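Side-chain contacts in flavin adenine dinucleotide synthase (PDB 2WSI), which catalyses the adenylation of FMN with ATP, releasing diphosphate and forming the flavin coenzyme FAD: residues Val68-Tyr73 against Tyr127-Tyr132; Glu111-Leu116 against Asn228-Asn233; Ser24-Ser29 against Glu248-His253; Lys39-Glu44 against Leu191-His196. One frame throughout, in Å; residues are numbered along the deposited sequence.

Interaction 1 of 4, residues Val68-Tyr73 against Tyr127-Tyr132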
loop_
_atom_site.group_PDB
_atom_site.type_symbol
_atom_site.label_atom_id
_atom_site.label_comp_id
_atom_site.label_asym_id
_atom_site.label_seq_id
_atom_site.Cartn_x
_atom_site.Cartn_y
_atom_site.Cartn_z
ATOM N N VAL A 68 -0.590 2.427 0.871
ATOM C CA VAL A 68 -0.293 3.828 0.591
ATOM C C VAL A 68 -0.700 4.140 -0.839
ATOM O O VAL A 68 -1.357 5.153 -1.098
ATOM C CB VAL A 68 1.202 4.180 0.828
ATOM C CG1 VAL A 68 1.550 5.520 0.139
ATOM C CG2 VAL A 68 1.469 4.252 2.326
ATOM N N LEU A 69 -0.322 3.265 -1.774
ATOM C CA LEU A 69 -0.678 3.473 -3.176
ATOM C C LEU A 69 -2.179 3.513 -3.385
ATOM O O LEU A 69 -2.707 4.363 -4.110
ATOM C CB LEU A 69 -0.058 2.403 -4.074
ATOM C CG LEU A 69 -0.250 2.647 -5.570
ATOM C CD1 LEU A 69 0.070 4.105 -5.958
ATOM C CD2 LEU A 69 0.518 1.639 -6.411
ATOM N N LEU A 70 -2.882 2.602 -2.728
ATOM C CA LEU A 70 -4.339 2.588 -2.848
ATOM C C LEU A 70 -4.959 3.893 -2.354
ATOM O O LEU A 70 -5.853 4.443 -2.997
ATOM C CB LEU A 70 -4.916 1.390 -2.065
ATOM C CG LEU A 70 -6.442 1.335 -2.125
ATOM C CD1 LEU A 70 -6.935 1.294 -3.575
ATOM C CD2 LEU A 70 -6.952 0.101 -1.343
ATOM N N LEU A 71 -4.475 4.426 -1.230
ATOM C CA LEU A 71 -4.963 5.724 -0.766
ATOM C C LEU A 71 -4.679 6.813 -1.805
ATOM O O LEU A 71 -5.553 7.604 -2.108
ATOM C CB LEU A 71 -4.353 6.127 0.582
ATOM C CG LEU A 71 -4.573 5.207 1.777
ATOM C CD1 LEU A 71 -3.826 5.759 2.998
ATOM C CD2 LEU A 71 -6.062 5.028 2.076
ATOM N N LEU A 72 -3.466 6.849 -2.360
ATOM C CA LEU A 72 -3.131 7.838 -3.407
ATOM C C LEU A 72 -3.981 7.655 -4.673
ATOM O O LEU A 72 -4.419 8.618 -5.303
ATOM C CB LEU A 72 -1.635 7.771 -3.764
ATOM C CG LEU A 72 -0.748 8.095 -2.563
ATOM C CD1 LEU A 72 0.696 7.760 -2.930
ATOM C CD2 LEU A 72 -0.919 9.563 -2.157
ATOM N N TYR A 73 -4.228 6.401 -5.022
ATOM C CA TYR A 73 -4.974 6.049 -6.215
ATOM C C TYR A 73 -6.416 6.541 -6.066
ATOM O O TYR A 73 -6.981 7.140 -6.990
ATOM C CB TYR A 73 -4.968 4.527 -6.352
ATOM C CG TYR A 73 -5.464 3.988 -7.676
ATOM C CD1 TYR A 73 -4.594 3.899 -8.764
ATOM C CD2 TYR A 73 -6.757 3.533 -7.833
ATOM C CE1 TYR A 73 -4.996 3.377 -9.965
ATOM C CE2 TYR A 73 -7.200 3.004 -9.056
ATOM C CZ TYR A 73 -6.293 2.923 -10.120
ATOM O OH TYR A 73 -6.645 2.392 -11.343
ATOM N N TYR A 127 -12.754 0.358 1.467
ATOM C CA TYR A 127 -12.424 1.163 0.270
ATOM C C TYR A 127 -13.293 0.754 -0.924
ATOM O O TYR A 127 -13.069 1.210 -2.029
ATOM C CB TYR A 127 -10.959 1.019 -0.094
ATOM C CG TYR A 127 -10.029 1.404 1.014
ATOM C CD1 TYR A 127 -10.157 2.624 1.656
ATOM C CD2 TYR A 127 -9.027 0.537 1.435
ATOM C CE1 TYR A 127 -9.302 2.984 2.690
ATOM C CE2 TYR A 127 -8.154 0.894 2.460
ATOM C CZ TYR A 127 -8.301 2.116 3.077
ATOM O OH TYR A 127 -7.452 2.469 4.093
ATOM N N CYS A 128 -14.263 -0.127 -0.685
ATOM C CA CYS A 128 -15.219 -0.515 -1.721
ATOM C C CYS A 128 -14.494 -1.111 -2.929
ATOM O O CYS A 128 -14.678 -0.682 -4.088
ATOM C CB CYS A 128 -16.066 0.703 -2.162
ATOM S SG CYS A 128 -17.635 0.242 -2.926
ATOM N N LEU A 129 -13.678 -2.112 -2.633
ATOM C CA LEU A 129 -12.955 -2.859 -3.645
ATOM C C LEU A 129 -13.774 -4.048 -4.097
ATOM O O LEU A 129 -14.376 -4.729 -3.291
ATOM C CB LEU A 129 -11.657 -3.402 -3.054
ATOM C CG LEU A 129 -10.820 -2.331 -2.351
ATOM C CD1 LEU A 129 -9.492 -2.954 -1.847
ATOM C CD2 LEU A 129 -10.579 -1.161 -3.307
ATOM N N SER A 130 -13.753 -4.308 -5.384
ATOM C CA SER A 130 -14.332 -5.528 -5.936
ATOM C C SER A 130 -13.202 -6.518 -6.033
ATOM O O SER A 130 -12.370 -6.459 -6.942
ATOM C CB SER A 130 -14.899 -5.301 -7.331
ATOM O OG SER A 130 -15.379 -6.529 -7.866
ATOM N N LEU A 131 -13.159 -7.425 -5.080
ATOM C CA LEU A 131 -11.983 -8.258 -4.928
ATOM C C LEU A 131 -12.062 -9.584 -5.666
ATOM O O LEU A 131 -12.926 -10.415 -5.381
ATOM C CB LEU A 131 -11.774 -8.517 -3.441
ATOM C CG LEU A 131 -10.454 -9.177 -3.074
ATOM C CD1 LEU A 131 -9.314 -8.136 -3.195
ATOM C CD2 LEU A 131 -10.561 -9.710 -1.681
ATOM N N TYR A 132 -11.169 -9.784 -6.622
ATOM C CA TYR A 132 -10.862 -11.133 -7.071
ATOM C C TYR A 132 -9.822 -11.667 -6.109
ATOM O O TYR A 132 -8.764 -11.043 -5.942
ATOM C CB TYR A 132 -10.280 -11.112 -8.470
ATOM C CG TYR A 132 -9.692 -12.429 -8.932
ATOM C CD1 TYR A 132 -10.472 -13.385 -9.579
ATOM C CD2 TYR A 132 -8.334 -12.699 -8.760
ATOM C CE1 TYR A 132 -9.903 -14.595 -10.029
ATOM C CE2 TYR A 132 -7.760 -13.885 -9.205
ATOM C CZ TYR A 132 -8.538 -14.824 -9.836
ATOM O OH TYR A 132 -7.924 -15.981 -10.267
#
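The hydroxyl of Y127 is gripped by two polar groups, hydrogen-bonded to E211 OE1 and to Q67 NE2, while L71 presses a methyl against it, with CD2 3.5 Å from Y127 OH. The two bonds satisfy this buried oxygen and hold the hydroxyl end in place; the leucine methyls packed on one side of the ring oppose its turning. The rest of the contact is apolar. L70 CD2 lies 3.5 Å from Y127 CD2, and L71 CD2 is 3.8 Å from Y127 CZ. Both methyls sit on the same side of the ring plane, L70 near the CD2 flank and L71 near the hydroxyl end, and both approach obliquely, neither flat over the face nor straight at the edge. The L70 side chain is placed by its first torsion: CG is anti to the backbone N (chi1 179°), beside the carbonyl carbon, which carries CD2 out between two partners. Its second partner is L129, met tip to tip, with L70 CD2 4.0 Å from L129 CD1. L70 therefore wedges between the tyrosine ring and the first residue of the strand. All four residues are buried, and 175 Å² is lost between the segments. Y127 lies at the junction between helix 114-126 and strand 129-133, an outermost strand of the sheet. L129 also rests on T104 of strand 102-106, L70 touches F58 of strand 56-59, and L71 reaches S209 of helix 199-209. Helix 64-87, which follows strand 56-59, thus packs between helix 199-209 and the parallel strands of the PAPS reductase family's alpha/beta fold.

Interaction 2 of 4, residues Glu111-Leu116 against Asn228-Asn233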
loop_
_atom_site.group_PDB
_atom_site.type_symbol
_atom_site.label_atom_id
_atom_site.label_comp_id
_atom_site.label_asym_id
_atom_site.label_seq_id
_atom_site.Cartn_x
_atom_site.Cartn_y
_atom_site.Cartn_z
ATOM N N GLU A 111 0.628 -19.963 2.508
ATOM C CA GLU A 111 1.457 -19.385 3.565
ATOM C C GLU A 111 1.061 -17.955 3.947
ATOM O O GLU A 111 1.782 -17.285 4.674
ATOM C CB GLU A 111 2.931 -19.442 3.150
ATOM C CG GLU A 111 3.413 -20.880 2.964
ATOM C CD GLU A 111 3.145 -21.737 4.193
ATOM O OE1 GLU A 111 3.549 -21.336 5.309
ATOM O OE2 GLU A 111 2.525 -22.810 4.049
ATOM N N THR A 112 -0.091 -17.492 3.480
ATOM C CA THR A 112 -0.525 -16.116 3.771
ATOM C C THR A 112 -0.933 -15.993 5.239
ATOM O O THR A 112 -1.661 -16.829 5.751
ATOM C CB THR A 112 -1.692 -15.716 2.816
ATOM O OG1 THR A 112 -1.213 -15.759 1.469
ATOM C CG2 THR A 112 -2.227 -14.322 3.114
ATOM N N PHE A 113 -0.443 -14.979 5.945
ATOM C CA PHE A 113 -0.858 -14.788 7.349
ATOM C C PHE A 113 -2.350 -14.547 7.429
ATOM O O PHE A 113 -2.849 -13.702 6.720
ATOM C CB PHE A 113 -0.213 -13.555 7.969
ATOM C CG PHE A 113 1.245 -13.705 8.257
ATOM C CD1 PHE A 113 1.663 -14.303 9.444
ATOM C CD2 PHE A 113 2.195 -13.204 7.370
ATOM C CE1 PHE A 113 3.015 -14.446 9.733
ATOM C CE2 PHE A 113 3.563 -13.334 7.646
ATOM C CZ PHE A 113 3.969 -13.950 8.838
ATOM N N PRO A 114 -3.054 -15.235 8.344
ATOM C CA PRO A 114 -4.487 -14.958 8.568
ATOM C C PRO A 114 -4.763 -13.505 8.969
ATOM O O PRO A 114 -5.788 -12.952 8.617
ATOM C CB PRO A 114 -4.866 -15.885 9.726
ATOM C CG PRO A 114 -3.756 -16.881 9.845
ATOM C CD PRO A 114 -2.535 -16.326 9.190
ATOM N N THR A 115 -3.854 -12.897 9.717
ATOM C CA THR A 115 -4.021 -11.515 10.122
ATOM C C THR A 115 -4.113 -10.617 8.883
ATOM O O THR A 115 -4.868 -9.644 8.870
ATOM C CB THR A 115 -2.825 -11.037 10.985
ATOM O OG1 THR A 115 -2.780 -11.784 12.218
ATOM C CG2 THR A 115 -2.965 -9.548 11.293
ATOM N N LEU A 116 -3.314 -10.947 7.866
ATOM C CA LEU A 116 -3.247 -10.163 6.628
ATOM C C LEU A 116 -4.486 -10.451 5.781
ATOM O O LEU A 116 -5.085 -9.545 5.241
ATOM C CB LEU A 116 -1.982 -10.508 5.824
ATOM C CG LEU A 116 -1.844 -9.661 4.557
ATOM C CD1 LEU A 116 -1.436 -8.244 4.925
ATOM C CD2 LEU A 116 -0.880 -10.264 3.553
ATOM N N ASN A 228 6.175 -18.501 6.552
ATOM C CA ASN A 228 7.438 -19.210 6.636
ATOM C C ASN A 228 8.644 -18.395 6.182
ATOM O O ASN A 228 9.777 -18.800 6.431
ATOM C CB ASN A 228 7.365 -20.503 5.825
ATOM C CG ASN A 228 7.071 -20.255 4.358
ATOM O OD1 ASN A 228 6.390 -19.291 3.998
ATOM N ND2 ASN A 228 7.574 -21.133 3.504
ATOM N N ASN A 229 8.419 -17.263 5.516
ATOM C CA ASN A 229 9.530 -16.502 4.956
ATOM C C ASN A 229 9.648 -15.061 5.472
ATOM O O ASN A 229 10.344 -14.237 4.855
ATOM C CB ASN A 229 9.470 -16.524 3.420
ATOM C CG ASN A 229 8.307 -15.724 2.854
ATOM O OD1 ASN A 229 8.000 -14.628 3.321
ATOM N ND2 ASN A 229 7.673 -16.260 1.816
ATOM N N SER A 230 8.980 -14.752 6.587
ATOM C CA SER A 230 9.055 -13.395 7.148
ATOM C C SER A 230 8.775 -13.343 8.648
ATOM O O SER A 230 7.909 -14.039 9.160
ATOM C CB SER A 230 8.119 -12.441 6.398
ATOM O OG SER A 230 6.761 -12.757 6.644
ATOM N N LEU A 231 9.527 -12.493 9.342
ATOM C CA LEU A 231 9.453 -12.356 10.795
ATOM C C LEU A 231 9.541 -10.903 11.147
ATOM O O LEU A 231 9.863 -10.086 10.298
ATOM C CB LEU A 231 10.660 -13.009 11.460
ATOM C CG LEU A 231 11.176 -14.303 10.861
ATOM C CD1 LEU A 231 12.587 -14.590 11.380
ATOM C CD2 LEU A 231 10.209 -15.397 11.231
ATOM N N PRO A 232 9.333 -10.582 12.424
ATOM C CA PRO A 232 9.611 -9.235 12.922
ATOM C C PRO A 232 11.060 -8.865 12.641
ATOM O O PRO A 232 11.926 -9.743 12.536
ATOM C CB PRO A 232 9.341 -9.346 14.427
ATOM C CG PRO A 232 8.480 -10.566 14.569
ATOM C CD PRO A 232 8.899 -11.492 13.491
ATOM N N ASN A 233 11.338 -7.579 12.481
ATOM C CA ASN A 233 12.663 -7.187 12.019
ATOM C C ASN A 233 13.685 -7.311 13.168
ATOM O O ASN A 233 13.493 -6.717 14.224
ATOM C CB ASN A 233 12.637 -5.760 11.472
ATOM C CG ASN A 233 13.880 -5.430 10.661
ATOM O OD1 ASN A 233 15.006 -5.612 11.121
ATOM N ND2 ASN A 233 13.679 -4.901 9.474
#
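The backbones come nearest at E111 and N228, whose CA atoms are 6.7 Å apart, and a backbone hydrogen bond between E111 and I227 ties the two segments just before N228. E111 then meets N228 mainly through its aliphatic stem: E111 CG is 3.5 Å from N228 OD1. The chain bends at chi2 (-54°), which turns the carboxylate so that it crosses the amide, with E111 OE1 3.7 Å from N228 OD1. Carboxylate and amide planes are 62° apart and the two side chains cross at about a right angle, so the groups do not pair; the two oxygens probably repel each other slightly. Shortening E111 to an alanine removes CG and the carboxylate, and the N228 amide would probably lose the stem it lies against and be freer to turn. This corner lies where the loop 228-233 passes the start of helix 114-126, within the PAPS reductase family region; F113 holds the N-cap position of that helix. The F113 ring points its edge at S230, with F113 CE2 3.4 Å from S230 OG, which lies near the ring plane. S230 O also lies in the ring plane, 4.0 Å from F113 CZ. An aromatic edge carries partly positive hydrogens, so oxygens are suitable neighbours there. S230 OG is otherwise committed: it is hydrogen-bonded to G226 O, which holds the oxygen in front of the ring. F113 also meets F221, their planes about 80° apart, and touches L216 of helix 215-218 and D276 and R279 of helix 274-279. The S230 side chain is about 8 Å from that of R300, an FAD-binding residue.

Interaction 3 of 4, residues Ser24-Ser29 against Glu248-His253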
loop_
_atom_site.group_PDB
_atom_site.type_symbol
_atom_site.label_atom_id
_atom_site.label_comp_id
_atom_site.label_asym_id
_atom_site.label_seq_id
_atom_site.Cartn_x
_atom_site.Cartn_y
_atom_site.Cartn_z
ATOM N N SER A 24 10.699 20.028 8.216
ATOM C CA SER A 24 10.888 18.584 8.109
ATOM C C SER A 24 11.373 18.176 6.728
ATOM O O SER A 24 10.708 18.431 5.728
ATOM C CB SER A 24 9.573 17.856 8.421
ATOM O OG SER A 24 9.703 16.452 8.267
ATOM N N GLN A 25 12.530 17.535 6.676
ATOM C CA GLN A 25 12.986 16.957 5.427
ATOM C C GLN A 25 12.038 15.811 5.046
ATOM O O GLN A 25 11.745 15.599 3.875
ATOM C CB GLN A 25 14.433 16.471 5.555
ATOM C CG GLN A 25 15.422 17.625 5.801
ATOM C CD GLN A 25 16.732 17.174 6.452
ATOM O OE1 GLN A 25 17.620 16.635 5.786
ATOM N NE2 GLN A 25 16.859 17.414 7.760
ATOM N N ILE A 26 11.558 15.081 6.047
ATOM C CA ILE A 26 10.732 13.910 5.784
ATOM C C ILE A 26 9.411 14.354 5.178
ATOM O O ILE A 26 8.997 13.823 4.141
ATOM C CB ILE A 26 10.500 13.078 7.049
ATOM C CG1 ILE A 26 11.764 12.308 7.422
ATOM C CG2 ILE A 26 9.365 12.051 6.845
ATOM C CD1 ILE A 26 11.684 11.802 8.834
ATOM N N ILE A 27 8.768 15.343 5.792
ATOM C CA ILE A 27 7.480 15.799 5.293
ATOM C C ILE A 27 7.627 16.365 3.902
ATOM O O ILE A 27 6.819 16.051 3.024
ATOM C CB ILE A 27 6.793 16.853 6.198
ATOM C CG1 ILE A 27 6.493 16.273 7.586
ATOM C CG2 ILE A 27 5.470 17.317 5.565
ATOM C CD1 ILE A 27 5.969 14.874 7.549
ATOM N N ALA A 28 8.644 17.193 3.680
ATOM C CA ALA A 28 8.809 17.826 2.361
ATOM C C ALA A 28 9.121 16.778 1.288
ATOM O O ALA A 28 8.642 16.861 0.168
ATOM C CB ALA A 28 9.916 18.896 2.403
ATOM N N SER A 29 9.959 15.812 1.639
ATOM C CA SER A 29 10.267 14.714 0.737
ATOM C C SER A 29 8.993 13.931 0.359
ATOM O O SER A 29 8.814 13.519 -0.780
ATOM C CB SER A 29 11.223 13.762 1.428
ATOM O OG SER A 29 11.365 12.597 0.676
ATOM N N GLU A 248 6.659 11.193 15.170
ATOM C CA GLU A 248 5.807 11.660 16.256
ATOM C C GLU A 248 4.796 12.749 15.805
ATOM O O GLU A 248 3.645 12.714 16.218
ATOM C CB GLU A 248 6.692 12.153 17.415
ATOM C CG GLU A 248 5.939 12.848 18.534
ATOM C CD GLU A 248 5.171 11.884 19.421
ATOM O OE1 GLU A 248 5.006 10.704 19.034
ATOM O OE2 GLU A 248 4.717 12.317 20.507
ATOM N N TRP A 249 5.218 13.714 14.982
ATOM C CA TRP A 249 4.319 14.815 14.569
ATOM C C TRP A 249 3.144 14.262 13.756
ATOM O O TRP A 249 1.979 14.607 13.986
ATOM C CB TRP A 249 5.067 15.874 13.744
ATOM C CG TRP A 249 4.218 17.085 13.435
ATOM C CD1 TRP A 249 4.229 18.289 14.090
ATOM C CD2 TRP A 249 3.207 17.199 12.410
ATOM N NE1 TRP A 249 3.297 19.140 13.535
ATOM C CE2 TRP A 249 2.657 18.499 12.507
ATOM C CE3 TRP A 249 2.712 16.327 11.430
ATOM C CZ2 TRP A 249 1.643 18.953 11.650
ATOM C CZ3 TRP A 249 1.709 16.782 10.574
ATOM C CH2 TRP A 249 1.184 18.088 10.695
ATOM N N GLU A 250 3.459 13.376 12.818
ATOM C CA GLU A 250 2.439 12.787 11.956
ATOM C C GLU A 250 1.444 12.008 12.787
ATOM O O GLU A 250 0.248 12.042 12.521
ATOM C CB GLU A 250 3.076 11.843 10.950
ATOM C CG GLU A 250 3.914 12.522 9.897
ATOM C CD GLU A 250 5.386 12.588 10.248
ATOM O OE1 GLU A 250 5.719 12.728 11.459
ATOM O OE2 GLU A 250 6.206 12.508 9.305
ATOM N N ILE A 251 1.942 11.289 13.794
ATOM C CA ILE A 251 1.080 10.497 14.651
ATOM C C ILE A 251 0.164 11.431 15.450
ATOM O O ILE A 251 -1.046 11.254 15.469
ATOM C CB ILE A 251 1.903 9.620 15.630
ATOM C CG1 ILE A 251 2.537 8.411 14.910
ATOM C CG2 ILE A 251 1.033 9.135 16.783
ATOM C CD1 ILE A 251 3.720 7.783 15.682
ATOM N N ILE A 252 0.747 12.435 16.102
ATOM C CA ILE A 252 -0.015 13.292 17.009
ATOM C C ILE A 252 -1.043 14.102 16.254
ATOM O O ILE A 252 -2.125 14.361 16.757
ATOM C CB ILE A 252 0.896 14.294 17.763
ATOM C CG1 ILE A 252 1.843 13.559 18.714
ATOM C CG2 ILE A 252 0.050 15.311 18.521
ATOM C CD1 ILE A 252 1.150 12.579 19.633
ATOM N N HIS A 253 -0.700 14.510 15.043
ATOM C CA HIS A 253 -1.558 15.407 14.282
ATOM C C HIS A 253 -2.249 14.694 13.128
ATOM O O HIS A 253 -2.661 15.347 12.174
ATOM C CB HIS A 253 -0.735 16.560 13.726
ATOM C CG HIS A 253 -0.097 17.402 14.781
ATOM N ND1 HIS A 253 1.186 17.179 15.235
ATOM C CD2 HIS A 253 -0.565 18.467 15.473
ATOM C CE1 HIS A 253 1.481 18.073 16.164
ATOM N NE2 HIS A 253 0.438 18.870 16.322
#
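E250 and I27 come from opposite directions, and their torsions bring the I27 CD1 methyl to the E250 carboxylate: E250 leaves its helix with CG anti to the carbonyl carbon and then bends sharply at chi2 (94°), an unusual value, while I27 sets CG1 beside its backbone N and its chi2 (-42°) sends CD1 toward the carboxylate. I27 CD1 lies 3.6 Å from E250 CD. The gap from I27 CD1 to E250 OE2, 3.0 Å, is very short for such a pair and its exact value is doubtful. I26 adds a more distant touch from the side, its CG2 4.0 Å from E250 OE2. The contact joins the N-terminal end of helix 25-45 to the short helix 248-252. S24 is the N-cap of the former: I27 N bonds to S24 OG at 2.9 Å, nearly straight at 171°. Helix 199-209 lies against both, S204 touching I26 and I27 and its OG hydrogen-bonding to E250 OE2. With an alanine here in place of E250, the S204 hydroxyl would probably lose its carboxylate mate and a gap would open before the I27 methyl. At the far end of the short helix, W249 O accepts from H253 N and from H253 ND1 (3.0 Å), the two nitrogens reaching it from opposite faces of the carbonyl plane.

Interaction 4 of 4, residues Lys39-Glu44 against Leu191-His196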
loop_
_atom_site.group_PDB
_atom_site.type_symbol
_atom_site.label_atom_id
_atom_site.label_comp_id
_atom_site.label_asym_id
_atom_site.label_seq_id
_atom_site.Cartn_x
_atom_site.Cartn_y
_atom_site.Cartn_z
ATOM N N LYS A 39 1.014 12.769 -10.375
ATOM C CA LYS A 39 1.242 13.162 -11.765
ATOM C C LYS A 39 1.258 11.942 -12.692
ATOM O O LYS A 39 0.652 11.978 -13.744
ATOM C CB LYS A 39 2.540 13.970 -11.922
ATOM C CG LYS A 39 2.452 15.434 -11.448
ATOM C CD LYS A 39 1.348 16.277 -12.150
ATOM C CE LYS A 39 1.738 16.715 -13.564
ATOM N NZ LYS A 39 0.701 17.583 -14.237
ATOM N N TYR A 40 1.951 10.868 -12.312
ATOM C CA TYR A 40 1.902 9.642 -13.111
ATOM C C TYR A 40 0.451 9.185 -13.361
ATOM O O TYR A 40 0.073 8.861 -14.473
ATOM C CB TYR A 40 2.608 8.496 -12.410
ATOM C CG TYR A 40 4.118 8.606 -12.254
ATOM C CD1 TYR A 40 4.915 9.102 -13.283
ATOM C CD2 TYR A 40 4.748 8.142 -11.095
ATOM C CE1 TYR A 40 6.297 9.186 -13.161
ATOM C CE2 TYR A 40 6.159 8.193 -10.965
ATOM C CZ TYR A 40 6.910 8.721 -12.009
ATOM O OH TYR A 40 8.275 8.795 -11.908
ATOM N N LEU A 41 -0.339 9.130 -12.296
ATOM C CA LEU A 41 -1.704 8.620 -12.391
ATOM C C LEU A 41 -2.595 9.510 -13.243
ATOM O O LEU A 41 -3.253 9.022 -14.163
ATOM C CB LEU A 41 -2.301 8.471 -10.985
ATOM C CG LEU A 41 -1.638 7.312 -10.219
ATOM C CD1 LEU A 41 -2.009 7.330 -8.712
ATOM C CD2 LEU A 41 -2.056 5.966 -10.866
ATOM N N LEU A 42 -2.628 10.806 -12.930
ATOM C CA LEU A 42 -3.545 11.735 -13.594
ATOM C C LEU A 42 -3.105 12.091 -15.018
ATOM O O LEU A 42 -3.949 12.189 -15.921
ATOM C CB LEU A 42 -3.692 13.006 -12.761
ATOM C CG LEU A 42 -4.359 12.806 -11.392
ATOM C CD1 LEU A 42 -4.243 14.073 -10.559
ATOM C CD2 LEU A 42 -5.833 12.381 -11.537
ATOM N N SER A 43 -1.793 12.258 -15.220
ATOM C CA SER A 43 -1.248 12.726 -16.490
ATOM C C SER A 43 -0.837 11.636 -17.450
ATOM O O SER A 43 -0.775 11.901 -18.639
ATOM C CB SER A 43 0.037 13.558 -16.268
ATOM O OG SER A 43 -0.268 14.851 -15.787
ATOM N N GLU A 44 -0.469 10.454 -16.953
ATOM C CA GLU A 44 0.046 9.394 -17.830
ATOM C C GLU A 44 -0.772 8.119 -17.823
ATOM O O GLU A 44 -0.748 7.370 -18.786
ATOM C CB GLU A 44 1.486 9.040 -17.468
ATOM C CG GLU A 44 2.499 10.084 -17.895
ATOM C CD GLU A 44 3.895 9.737 -17.392
ATOM O OE1 GLU A 44 4.385 8.643 -17.740
ATOM O OE2 GLU A 44 4.488 10.550 -16.648
ATOM N N LEU A 191 1.825 -0.870 -13.975
ATOM C CA LEU A 191 1.674 0.508 -13.541
ATOM C C LEU A 191 2.283 0.573 -12.136
ATOM O O LEU A 191 1.741 -0.010 -11.194
ATOM C CB LEU A 191 0.184 0.899 -13.480
ATOM C CG LEU A 191 -0.603 0.705 -14.780
ATOM C CD1 LEU A 191 -2.071 1.166 -14.589
ATOM C CD2 LEU A 191 0.078 1.469 -15.960
ATOM N N GLN A 192 3.384 1.303 -12.008
ATOM C CA GLN A 192 4.253 1.236 -10.827
ATOM C C GLN A 192 4.573 2.671 -10.381
ATOM O O GLN A 192 5.724 3.117 -10.439
ATOM C CB GLN A 192 5.545 0.468 -11.211
ATOM C CG GLN A 192 5.246 -0.987 -11.569
ATOM C CD GLN A 192 6.428 -1.767 -12.130
ATOM O OE1 GLN A 192 7.215 -1.271 -12.957
ATOM N NE2 GLN A 192 6.512 -3.012 -11.744
ATOM N N PRO A 193 3.542 3.413 -9.951
ATOM C CA PRO A 193 3.733 4.835 -9.655
ATOM C C PRO A 193 4.299 5.120 -8.262
ATOM O O PRO A 193 4.489 6.292 -7.955
ATOM C CB PRO A 193 2.316 5.422 -9.760
ATOM C CG PRO A 193 1.356 4.210 -9.809
ATOM C CD PRO A 193 2.162 2.962 -9.702
ATOM N N LEU A 194 4.547 4.092 -7.451
ATOM C CA LEU A 194 5.150 4.263 -6.126
ATOM C C LEU A 194 6.666 4.063 -6.150
ATOM O O LEU A 194 7.318 4.020 -5.105
ATOM C CB LEU A 194 4.525 3.256 -5.131
ATOM C CG LEU A 194 4.414 3.775 -3.694
ATOM C CD1 LEU A 194 3.411 4.888 -3.611
ATOM C CD2 LEU A 194 4.037 2.662 -2.696
ATOM N N LEU A 195 7.238 3.904 -7.336
ATOM C CA LEU A 195 8.609 3.429 -7.420
ATOM C C LEU A 195 9.646 4.302 -6.701
ATOM O O LEU A 195 10.658 3.787 -6.255
ATOM C CB LEU A 195 9.054 3.291 -8.877
ATOM C CG LEU A 195 8.601 2.019 -9.581
ATOM C CD1 LEU A 195 9.076 2.067 -11.035
ATOM C CD2 LEU A 195 9.126 0.753 -8.847
ATOM N N HIS A 196 9.411 5.603 -6.602
ATOM C CA HIS A 196 10.414 6.495 -5.985
ATOM C C HIS A 196 10.164 6.764 -4.496
ATOM O O HIS A 196 10.854 7.578 -3.877
ATOM C CB HIS A 196 10.477 7.813 -6.760
ATOM C CG HIS A 196 10.693 7.622 -8.227
ATOM N ND1 HIS A 196 11.779 6.938 -8.731
ATOM C CD2 HIS A 196 9.928 7.955 -9.295
ATOM C CE1 HIS A 196 11.693 6.885 -10.050
ATOM N NE2 HIS A 196 10.589 7.512 -10.416
#
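Y40 reaches from helix 25-45 across to P193 and on to H196. Its CB starts the contact 4.1 Å from P193 CB. With CG anti to the carbonyl carbon (chi1 -68°), beside the backbone N, the ring runs on along the proline: Y40 CD2 is 3.7 Å from P193 O and 3.9 Å from P193 CB. The carbonyl oxygen lies in the ring plane, at the edge; the same P193 O is hydrogen-bonded to T37 OG1. Further out, Y40 CE2 comes 4.1 Å from H196 CD2. At the tip, Y40 OH receives a weak hydrogen bond from H196 NE2, 3.0 Å long but bent to 122° at the hydrogen. Each partner lies at the other ring's edge, H196 CD2 near the plane of the Y40 ring and Y40 OH in the imidazole plane, so the two rings meet by their edges and do not stack. L41, next on the helix, adds an apolar touch, its CD2 4.0 Å from P193 CG. Burial changes along the tyrosine: P193 is buried, whereas H196 is exposed, consistent with an apolar base and a polar, loosely bonded outer end. The loop half is shaped by a type I beta turn from Q192 to L195, which carries P193; H196 follows directly after it. The turn comes after strand 189-191, which carries the FAD-binding R190, and the P193 side chain lies about 6 Å from FAD-binding G164. Here a helix outside the sheet packs on the turn after strand 189-191 of the PAPS-reductase-type alpha/beta fold, with the P193 side chain about 9 Å from the bound FAD.

Interactions 1 and 4 touch each other, through Y73 CD1 and L41 CD2 at 3.9 Å, and through L69 CD2 and P193 CD at 3.9 Å. Interaction 1 is wholly buried and almost purely apolar, whereas interaction 4 runs from core to surface and ends in a weak polar bond. Interactions 3 and 4 both use helix 25-45, one near its start and the other toward its end, with centres 23 Å apart. Interaction 3 is buried, yet turns on a carboxylate bonded by a third helix. Interaction 2 lies across the molecule's centre from interaction 4, partly buried, joining a helix start to an irregular loop through oxygen contacts.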